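Local coordinates for protein transcriptional regulator kdgR (Escherichia coli, PDB 1YSP) that represses transcription of genes for 2-keto-3-deoxygluconate transport and catabolism and of eda, seen here as its IclR-type C-terminal domain, without the DNA-binding part, at residues A[12-17]-A[38-43]; A[125-130]-A[159-164]; A[65-70]-A[134-139]. All blocks are in the same frame, centred on the assembly; numbering follows the deposited sequence.

Interaction 1 of 3, residues A[12-17]-A[38-43]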
loop_
_atom_site.group_PDB
_atom_site.type_symbol
_atom_site.label_atom_id
_atom_site.label_comp_id
_atom_site.label_asym_id
_atom_site.label_seq_id
_atom_site.Cartn_x
_atom_site.Cartn_y
_atom_site.Cartn_z
ATOM N N GLN A 12 11.280 -10.284 -4.474
ATOM C CA GLN A 12 9.988 -10.266 -5.134
ATOM C C GLN A 12 9.722 -8.913 -5.805
ATOM O O GLN A 12 9.041 -8.854 -6.858
ATOM C CB GLN A 12 8.877 -10.633 -4.139
ATOM C CG GLN A 12 9.026 -12.022 -3.536
ATOM C CD GLN A 12 9.011 -13.105 -4.583
ATOM O OE1 GLN A 12 8.272 -13.023 -5.577
ATOM N NE2 GLN A 12 9.841 -14.145 -4.379
ATOM N N MET A 13 10.272 -7.865 -5.225
ATOM C CA MET A 13 10.154 -6.501 -5.819
ATOM C C MET A 13 10.972 -6.384 -7.107
ATOM O O MET A 13 10.548 -5.794 -8.103
ATOM C CB MET A 13 10.575 -5.457 -4.812
ATOM C CG MET A 13 9.558 -5.302 -3.612
ATOM S SD MET A 13 10.248 -4.338 -2.256
ATOM C CE MET A 13 10.273 -2.672 -2.927
ATOM N N ARG A 14 12.182 -6.954 -7.084
ATOM C CA ARG A 14 12.985 -6.994 -8.318
ATOM C C ARG A 14 12.269 -7.788 -9.411
ATOM O O ARG A 14 12.242 -7.345 -10.571
ATOM C CB ARG A 14 14.429 -7.469 -8.053
ATOM C CG ARG A 14 15.250 -6.467 -7.221
ATOM C CD ARG A 14 16.517 -7.114 -6.549
ATOM N NE ARG A 14 17.291 -6.072 -5.893
ATOM C CZ ARG A 14 18.239 -5.339 -6.455
ATOM N NH1 ARG A 14 18.623 -5.563 -7.697
ATOM N NH2 ARG A 14 18.812 -4.388 -5.760
ATOM N N GLU A 15 11.609 -8.887 -9.034
ATOM C CA GLU A 15 10.740 -9.636 -9.939
ATOM C C GLU A 15 9.529 -8.827 -10.541
ATOM O O GLU A 15 9.252 -8.869 -11.753
ATOM C CB GLU A 15 10.303 -10.947 -9.290
ATOM C CG GLU A 15 9.410 -11.838 -10.149
ATOM C CD GLU A 15 10.154 -12.650 -11.231
ATOM O OE1 GLU A 15 11.295 -12.329 -11.638
ATOM O OE2 GLU A 15 9.557 -13.638 -11.671
ATOM N N LEU A 16 8.828 -8.083 -9.695
ATOM C CA LEU A 16 7.775 -7.194 -10.205
ATOM C C LEU A 16 8.335 -6.117 -11.134
ATOM O O LEU A 16 7.705 -5.779 -12.127
ATOM C CB LEU A 16 7.058 -6.507 -9.026
ATOM C CG LEU A 16 6.127 -7.398 -8.210
ATOM C CD1 LEU A 16 5.864 -6.727 -6.803
ATOM C CD2 LEU A 16 4.803 -7.709 -8.997
ATOM N N SER A 17 9.486 -5.556 -10.805
ATOM C CA SER A 17 10.107 -4.534 -11.644
ATOM C C SER A 17 10.444 -5.138 -13.013
ATOM O O SER A 17 10.102 -4.564 -14.058
ATOM C CB SER A 17 11.333 -3.948 -10.978
ATOM O OG SER A 17 12.142 -3.190 -11.877
ATOM N N HIS A 38 11.643 -0.194 1.651
ATOM C CA HIS A 38 12.401 -0.620 0.446
ATOM C C HIS A 38 11.805 -0.013 -0.825
ATOM O O HIS A 38 10.644 0.368 -0.837
ATOM C CB HIS A 38 12.480 -2.151 0.333
ATOM C CG HIS A 38 13.609 -2.649 -0.534
ATOM N ND1 HIS A 38 14.852 -2.052 -0.566
ATOM C CD2 HIS A 38 13.691 -3.723 -1.355
ATOM C CE1 HIS A 38 15.643 -2.725 -1.389
ATOM N NE2 HIS A 38 14.962 -3.745 -1.885
ATOM N N LYS A 39 12.610 0.115 -1.880
ATOM C CA LYS A 39 12.107 0.603 -3.168
ATOM C C LYS A 39 12.925 -0.035 -4.287
ATOM O O LYS A 39 14.145 -0.243 -4.115
ATOM C CB LYS A 39 12.279 2.137 -3.230
ATOM C CG LYS A 39 11.483 2.812 -4.291
ATOM C CD LYS A 39 11.847 4.332 -4.480
ATOM C CE LYS A 39 11.154 4.911 -5.721
ATOM N NZ LYS A 39 11.638 6.272 -6.071
ATOM N N ILE A 40 12.257 -0.368 -5.391
ATOM C CA ILE A 40 12.930 -0.704 -6.654
ATOM C C ILE A 40 12.384 0.267 -7.709
ATOM O O ILE A 40 11.176 0.261 -8.013
ATOM C CB ILE A 40 12.704 -2.155 -7.099
ATOM C CG1 ILE A 40 13.090 -3.163 -6.000
ATOM C CG2 ILE A 40 13.394 -2.423 -8.471
ATOM C CD1 ILE A 40 14.555 -3.218 -5.642
ATOM N N ASP A 41 13.276 1.097 -8.255
ATOM C CA ASP A 41 12.886 2.228 -9.108
ATOM C C ASP A 41 12.498 1.865 -10.520
ATOM O O ASP A 41 12.999 0.890 -11.081
ATOM C CB ASP A 41 13.998 3.276 -9.161
ATOM C CG ASP A 41 13.717 4.472 -8.277
ATOM O OD1 ASP A 41 14.345 4.563 -7.200
ATOM O OD2 ASP A 41 12.859 5.316 -8.653
ATOM N N SER A 42 11.617 2.686 -11.093
ATOM C CA SER A 42 11.226 2.575 -12.495
ATOM C C SER A 42 12.477 2.752 -13.367
ATOM O O SER A 42 12.852 1.845 -14.106
ATOM C CB SER A 42 10.168 3.640 -12.824
ATOM O OG SER A 42 9.370 3.264 -13.933
ATOM N N MET A 43 13.114 3.920 -13.270
ATOM C CA MET A 43 14.456 4.141 -13.833
ATOM C C MET A 43 15.244 5.151 -12.989
ATOM O O MET A 43 15.669 4.838 -11.866
ATOM C CB MET A 43 14.434 4.543 -15.329
ATOM C CG MET A 43 13.248 5.388 -15.803
ATOM S SD MET A 43 11.835 4.348 -16.262
ATOM C CE MET A 43 10.812 5.475 -17.230
#

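Interaction 2 of 3, residues A[125-130]-A[159-164]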
loop_
_atom_site.group_PDB
_atom_site.type_symbol
_atom_site.label_atom_id
_atom_site.label_comp_id
_atom_site.label_asym_id
_atom_site.label_seq_id
_atom_site.Cartn_x
_atom_site.Cartn_y
_atom_site.Cartn_z
ATOM N N ILE A 125 -1.109 1.136 -6.518
ATOM C CA ILE A 125 -1.958 0.036 -6.124
ATOM C C ILE A 125 -1.130 -0.780 -5.096
ATOM O O ILE A 125 0.080 -0.928 -5.309
ATOM C CB ILE A 125 -2.337 -0.935 -7.280
ATOM C CG1 ILE A 125 -2.971 -0.188 -8.494
ATOM C CG2 ILE A 125 -3.182 -2.119 -6.732
ATOM C CD1 ILE A 125 -2.929 -1.036 -9.772
ATOM N N ALA A 126 -1.758 -1.255 -4.010
ATOM C CA ALA A 126 -0.949 -1.989 -2.987
ATOM C C ALA A 126 -1.705 -3.132 -2.411
ATOM O O ALA A 126 -2.949 -3.125 -2.428
ATOM C CB ALA A 126 -0.509 -1.049 -1.868
ATOM N N VAL A 127 -0.948 -4.108 -1.851
ATOM C CA VAL A 127 -1.507 -5.277 -1.245
ATOM C C VAL A 127 -0.847 -5.513 0.106
ATOM O O VAL A 127 0.270 -5.083 0.316
ATOM C CB VAL A 127 -1.365 -6.596 -2.117
ATOM C CG1 VAL A 127 -2.221 -6.488 -3.450
ATOM C CG2 VAL A 127 0.096 -6.942 -2.345
ATOM N N PRO A 128 -1.582 -6.166 1.028
ATOM C CA PRO A 128 -1.023 -6.432 2.368
ATOM C C PRO A 128 0.063 -7.535 2.400
ATOM O O PRO A 128 -0.082 -8.551 1.702
ATOM C CB PRO A 128 -2.255 -6.861 3.153
ATOM C CG PRO A 128 -3.160 -7.538 2.100
ATOM C CD PRO A 128 -2.984 -6.625 0.895
ATOM N N VAL A 129 1.066 -7.368 3.267
ATOM C CA VAL A 129 2.057 -8.410 3.517
ATOM C C VAL A 129 1.824 -8.760 4.983
ATOM O O VAL A 129 1.808 -7.887 5.825
ATOM C CB VAL A 129 3.492 -7.906 3.270
ATOM C CG1 VAL A 129 4.569 -8.869 3.853
ATOM C CG2 VAL A 129 3.725 -7.704 1.773
ATOM N N PHE A 130 1.640 -10.045 5.263
ATOM C CA PHE A 130 1.200 -10.508 6.584
ATOM C C PHE A 130 2.372 -11.111 7.349
ATOM O O PHE A 130 3.311 -11.676 6.751
ATOM C CB PHE A 130 0.098 -11.535 6.440
ATOM C CG PHE A 130 -1.162 -11.013 5.821
ATOM C CD1 PHE A 130 -2.102 -10.313 6.585
ATOM C CD2 PHE A 130 -1.422 -11.236 4.469
ATOM C CE1 PHE A 130 -3.282 -9.851 5.998
ATOM C CE2 PHE A 130 -2.572 -10.775 3.867
ATOM C CZ PHE A 130 -3.504 -10.064 4.613
ATOM N N ALA A 159 -2.878 -9.109 -9.336
ATOM C CA ALA A 159 -2.574 -10.546 -9.314
ATOM C C ALA A 159 -1.090 -10.758 -9.081
ATOM O O ALA A 159 -0.709 -11.565 -8.206
ATOM C CB ALA A 159 -3.047 -11.216 -10.610
ATOM N N MET A 160 -0.246 -9.973 -9.753
ATOM C CA MET A 160 1.214 -10.132 -9.536
ATOM C C MET A 160 1.662 -9.646 -8.143
ATOM O O MET A 160 2.591 -10.208 -7.543
ATOM C CB MET A 160 2.026 -9.378 -10.577
ATOM C CG MET A 160 1.856 -9.911 -12.019
ATOM S SD MET A 160 2.808 -8.876 -13.160
ATOM C CE MET A 160 1.714 -7.514 -13.426
ATOM N N LEU A 161 1.058 -8.551 -7.659
ATOM C CA LEU A 161 1.325 -8.106 -6.250
ATOM C C LEU A 161 0.975 -9.223 -5.246
ATOM O O LEU A 161 1.741 -9.472 -4.302
ATOM C CB LEU A 161 0.497 -6.836 -5.937
ATOM C CG LEU A 161 1.127 -5.581 -6.482
ATOM C CD1 LEU A 161 0.094 -4.416 -6.360
ATOM C CD2 LEU A 161 2.417 -5.223 -5.745
ATOM N N HIS A 162 -0.194 -9.830 -5.410
ATOM C CA HIS A 162 -0.655 -10.885 -4.501
ATOM C C HIS A 162 0.301 -12.076 -4.497
ATOM O O HIS A 162 0.667 -12.599 -3.431
ATOM C CB HIS A 162 -2.055 -11.335 -4.850
ATOM C CG HIS A 162 -3.125 -10.472 -4.253
ATOM N ND1 HIS A 162 -3.051 -9.976 -2.963
ATOM C CD2 HIS A 162 -4.312 -10.058 -4.748
ATOM C CE1 HIS A 162 -4.136 -9.267 -2.709
ATOM N NE2 HIS A 162 -4.917 -9.301 -3.772
ATOM N N THR A 163 0.732 -12.493 -5.672
ATOM C CA THR A 163 1.800 -13.547 -5.750
ATOM C C THR A 163 3.051 -13.175 -4.987
ATOM O O THR A 163 3.541 -13.958 -4.138
ATOM C CB THR A 163 2.135 -13.853 -7.233
ATOM O OG1 THR A 163 0.916 -14.210 -7.884
ATOM C CG2 THR A 163 3.182 -15.000 -7.360
ATOM N N ALA A 164 3.580 -11.986 -5.263
ATOM C CA ALA A 164 4.781 -11.494 -4.593
ATOM C C ALA A 164 4.589 -11.435 -3.072
ATOM O O ALA A 164 5.419 -11.974 -2.291
ATOM C CB ALA A 164 5.148 -10.091 -5.135
HETATM O O HOH W 1 -1.832 -9.680 -0.287
#

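Interaction 3 of 3, residues A[65-70]-A[134-139]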
loop_
_atom_site.group_PDB
_atom_site.type_symbol
_atom_site.label_atom_id
_atom_site.label_comp_id
_atom_site.label_asym_id
_atom_site.label_seq_id
_atom_site.Cartn_x
_atom_site.Cartn_y
_atom_site.Cartn_z
ATOM N N LYS A 65 -3.556 2.656 3.255
ATOM C CA LYS A 65 -4.847 1.991 3.296
ATOM C C LYS A 65 -4.750 0.513 3.660
ATOM O O LYS A 65 -5.564 -0.011 4.440
ATOM C CB LYS A 65 -5.608 2.145 2.017
ATOM C CG LYS A 65 -5.980 3.668 1.805
ATOM C CD LYS A 65 -6.800 3.840 0.543
ATOM C CE LYS A 65 -6.723 5.340 0.121
ATOM N NZ LYS A 65 -7.374 5.590 -1.238
ATOM N N VAL A 66 -3.774 -0.174 3.085
ATOM C CA VAL A 66 -3.713 -1.603 3.402
ATOM C C VAL A 66 -3.169 -1.880 4.801
ATOM O O VAL A 66 -3.503 -2.919 5.368
ATOM C CB VAL A 66 -2.943 -2.493 2.298
ATOM C CG1 VAL A 66 -3.517 -2.277 0.831
ATOM C CG2 VAL A 66 -1.483 -2.348 2.394
ATOM N N LEU A 67 -2.373 -0.975 5.363
ATOM C CA LEU A 67 -1.846 -1.111 6.755
ATOM C C LEU A 67 -2.927 -0.897 7.816
ATOM O O LEU A 67 -2.793 -1.346 8.963
ATOM C CB LEU A 67 -0.722 -0.144 7.025
ATOM C CG LEU A 67 0.638 -0.437 6.405
ATOM C CD1 LEU A 67 1.471 0.849 6.371
ATOM C CD2 LEU A 67 1.349 -1.573 7.184
ATOM N N LEU A 68 -3.976 -0.208 7.417
ATOM C CA LEU A 68 -5.169 -0.007 8.263
ATOM C C LEU A 68 -6.343 -0.914 8.037
ATOM O O LEU A 68 -7.107 -1.154 8.996
ATOM C CB LEU A 68 -5.678 1.455 8.123
ATOM C CG LEU A 68 -4.670 2.553 8.479
ATOM C CD1 LEU A 68 -5.282 4.003 8.216
ATOM C CD2 LEU A 68 -4.096 2.472 9.936
ATOM N N ALA A 69 -6.578 -1.363 6.791
ATOM C CA ALA A 69 -7.834 -2.030 6.410
ATOM C C ALA A 69 -8.165 -3.335 7.144
ATOM O O ALA A 69 -9.329 -3.632 7.352
ATOM C CB ALA A 69 -7.966 -2.215 4.888
ATOM N N TRP A 70 -7.161 -4.104 7.527
ATOM C CA TRP A 70 -7.432 -5.368 8.241
ATOM C C TRP A 70 -7.367 -5.222 9.793
ATOM O O TRP A 70 -7.513 -6.223 10.534
ATOM C CB TRP A 70 -6.455 -6.465 7.759
ATOM C CG TRP A 70 -6.793 -7.005 6.380
ATOM C CD1 TRP A 70 -7.501 -8.132 6.102
ATOM C CD2 TRP A 70 -6.469 -6.409 5.103
ATOM N NE1 TRP A 70 -7.669 -8.261 4.742
ATOM C CE2 TRP A 70 -7.013 -7.238 4.108
ATOM C CE3 TRP A 70 -5.768 -5.255 4.715
ATOM C CZ2 TRP A 70 -6.885 -6.958 2.743
ATOM C CZ3 TRP A 70 -5.621 -4.983 3.349
ATOM C CH2 TRP A 70 -6.198 -5.833 2.389
ATOM N N GLY A 134 -1.035 -13.223 10.837
ATOM C CA GLY A 134 -2.132 -12.670 10.027
ATOM C C GLY A 134 -2.361 -11.180 10.202
ATOM O O GLY A 134 -3.367 -10.644 9.729
ATOM N N VAL A 135 -1.422 -10.509 10.852
ATOM C CA VAL A 135 -1.414 -9.061 10.923
ATOM C C VAL A 135 -0.643 -8.495 9.738
ATOM O O VAL A 135 0.479 -8.920 9.442
ATOM C CB VAL A 135 -0.724 -8.538 12.230
ATOM C CG1 VAL A 135 -0.757 -7.009 12.325
ATOM C CG2 VAL A 135 -1.404 -9.144 13.461
ATOM N N VAL A 136 -1.214 -7.452 9.136
ATOM C CA VAL A 136 -0.513 -6.745 8.066
ATOM C C VAL A 136 0.699 -5.971 8.605
ATOM O O VAL A 136 0.543 -4.971 9.314
ATOM C CB VAL A 136 -1.472 -5.797 7.266
ATOM C CG1 VAL A 136 -0.700 -5.121 6.160
ATOM C CG2 VAL A 136 -2.690 -6.550 6.709
ATOM N N ILE A 137 1.915 -6.378 8.233
ATOM C CA ILE A 137 3.151 -5.735 8.733
ATOM C C ILE A 137 3.777 -4.758 7.723
ATOM O O ILE A 137 4.615 -3.914 8.056
ATOM C CB ILE A 137 4.163 -6.823 9.212
ATOM C CG1 ILE A 137 4.395 -7.846 8.091
ATOM C CG2 ILE A 137 3.551 -7.519 10.399
ATOM C CD1 ILE A 137 5.699 -8.670 8.136
ATOM N N ALA A 138 3.365 -4.864 6.455
ATOM C CA ALA A 138 3.850 -3.946 5.436
ATOM C C ALA A 138 2.818 -3.910 4.322
ATOM O O ALA A 138 1.982 -4.776 4.233
ATOM C CB ALA A 138 5.239 -4.397 4.878
ATOM N N GLY A 139 2.933 -2.916 3.452
ATOM C CA GLY A 139 2.198 -2.934 2.207
ATOM C C GLY A 139 3.224 -2.975 1.101
ATOM O O GLY A 139 4.269 -2.344 1.181
#

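Interaction 1 of 3, residues A[12-17]-A[38-43]
Ile-40, on strand 33-40, lies against one side of helix 4-20 and spreads its branches over three helical residues. Its CG1 meets Met-13 CB at 3.6 Å, its CG2 rests on Ser-17 CB at 3.6 Å, and its CD1 reaches Arg-14 CG at 3.7 Å. The first torsion, with CG1 anti to the carbonyl carbon (chi1 -54°), turns CG1 to Met-13 and CG2 to the serine one turn further along; the next torsion brings CD1 to Arg-14. The aliphatic part of Arg-14, extended from CG to NE, runs at about a right angle to the isoleucine.

Met-13 fills the other end of the contact. Its SD comes to the edge of the His-38 imidazole, 3.6 Å from CD2, a sulfur-aromatic approach with the sulfur 73° off the ring normal. The bend at the end of the chain then tucks Met-13 CE against the strand backbone, 3.8 Å from Lys-39 CA. No hydrogen bond joins the two segments directly; instead Asp-10 OD1, one turn before Arg-14, takes a salt bridge from Arg-14 NE and a hydrogen bond from His-38 NE2, a polar bridge beside the apolar patch. On the strand's other side Lys-39 NZ forms a salt bridge with Asp-41 OD2 at 3.0 Å.

The helical and strand axes run nearly parallel here, 26° apart. Strand 33-40 pairs with strand 24-30, whose Ile-24 and Leu-26 also touch Met-13, and Leu-16 turns to helix 151-172, so helix 4-20 packs on the sheet beside that helix.

Interaction 2 of 3, residues A[125-130]-A[159-164]
Val-127 and Leu-161 carry the apolar contact about equally, and Val-127 divides its two methyl groups between Leu-161 and His-162. Its CG2 sits 3.6 Å from Leu-161 CB, squeezed between its own backbone N and carbonyl carbon, and also packs against the helix backbone at Leu-161 O. Further back along the strand, Leu-161 CD1 lies 3.6 Å from the backbone oxygen of Ile-125 and 4.0 Å from Ile-125 CG2.

The aromatic part is a CH-pi contact: Val-127 CG1 stands over one face of the His-162 imidazole, 3.7 Å from its centroid and 24° off the normal, displaced toward the rim on the ND1-CE1 side.

The polar link is indirect. A water in the plane of the imidazole bonds to His-162 ND1 at 3.0 Å and donates to Pro-128 O at 2.9 Å, tying the ring to the strand and helping to fix its rotation. A leucine in place of His-162 would probably lose this bridge, leaving the water without its helical partner and Val-127 CG1 without the flat ring it stands on.

With axes 22° apart, the C-terminal helix 151-172 runs along strand 123-130 on one face of an antiparallel sheet, as in the GAF-like alpha/beta fold of IclR C-terminal domains.

Interaction 3 of 3, residues A[65-70]-A[134-139]
Val-136 and Trp-70 meet obliquely where helix 62-69 packs on strand 136-142, a helix-on-sheet contact of the GAF-like fold with the two axes close to antiparallel (165°). Val-136 CG2 approaches the indole at a slant, 3.9 Å from Trp-70 CE3 and equally near Trp-70 CB. Its other methyl turns to the helix backbone: CG1, anti to the backbone N (chi1 -179°), lies 3.7 Å from Val-66 O. One valine thus meets both the last helical turn and the tryptophan that follows it. Pro-128 of the adjacent strand touches both Trp-70 and Val-136 and extends this apolar patch.

Leu-67 leaves the helix obliquely, but its CD2 swings over the strand backbone, 3.9 Å from Ala-138 CA, and is also near Val-136 CG1 at 4.2 Å. The backbone beneath it is irregular: Ile-137 and Ala-138 both face Val-129 in a classic beta bulge, and their own side chains point away from the helix.

At the far end, Val-66 directs its side chain at the strand where Gly-139 offers only backbone. A beta carbon on Gly-139 would stand 2.8 Å from Val-66 CG2, a clash; as it is, that methyl packs against Gly-139 CA at 3.7 Å.

How the interactions relate
All three contacts set a helix against the same antiparallel sheet, yet they differ in depth. Interaction 1 lies at the surface, while interactions 2 and 3 are buried. Interactions 1 and 2 meet through their helices, Leu-16 packing against Met-160, Leu-161 and Ala-164. Interactions 2 and 3 share neighbouring strands, probably hydrogen-bonded between Val-129 and both Ile-137 and Ala-138, and their helices lie on opposite faces of the sheet. Interactions 1 and 3 do not touch. Chemistry follows place: 12-17 with 38-43 has charged groups along its border, 125-130 with 159-164 adds a water bridge to its apolar packing, and 65-70 with 134-139 relies on apolar packing and a glycine.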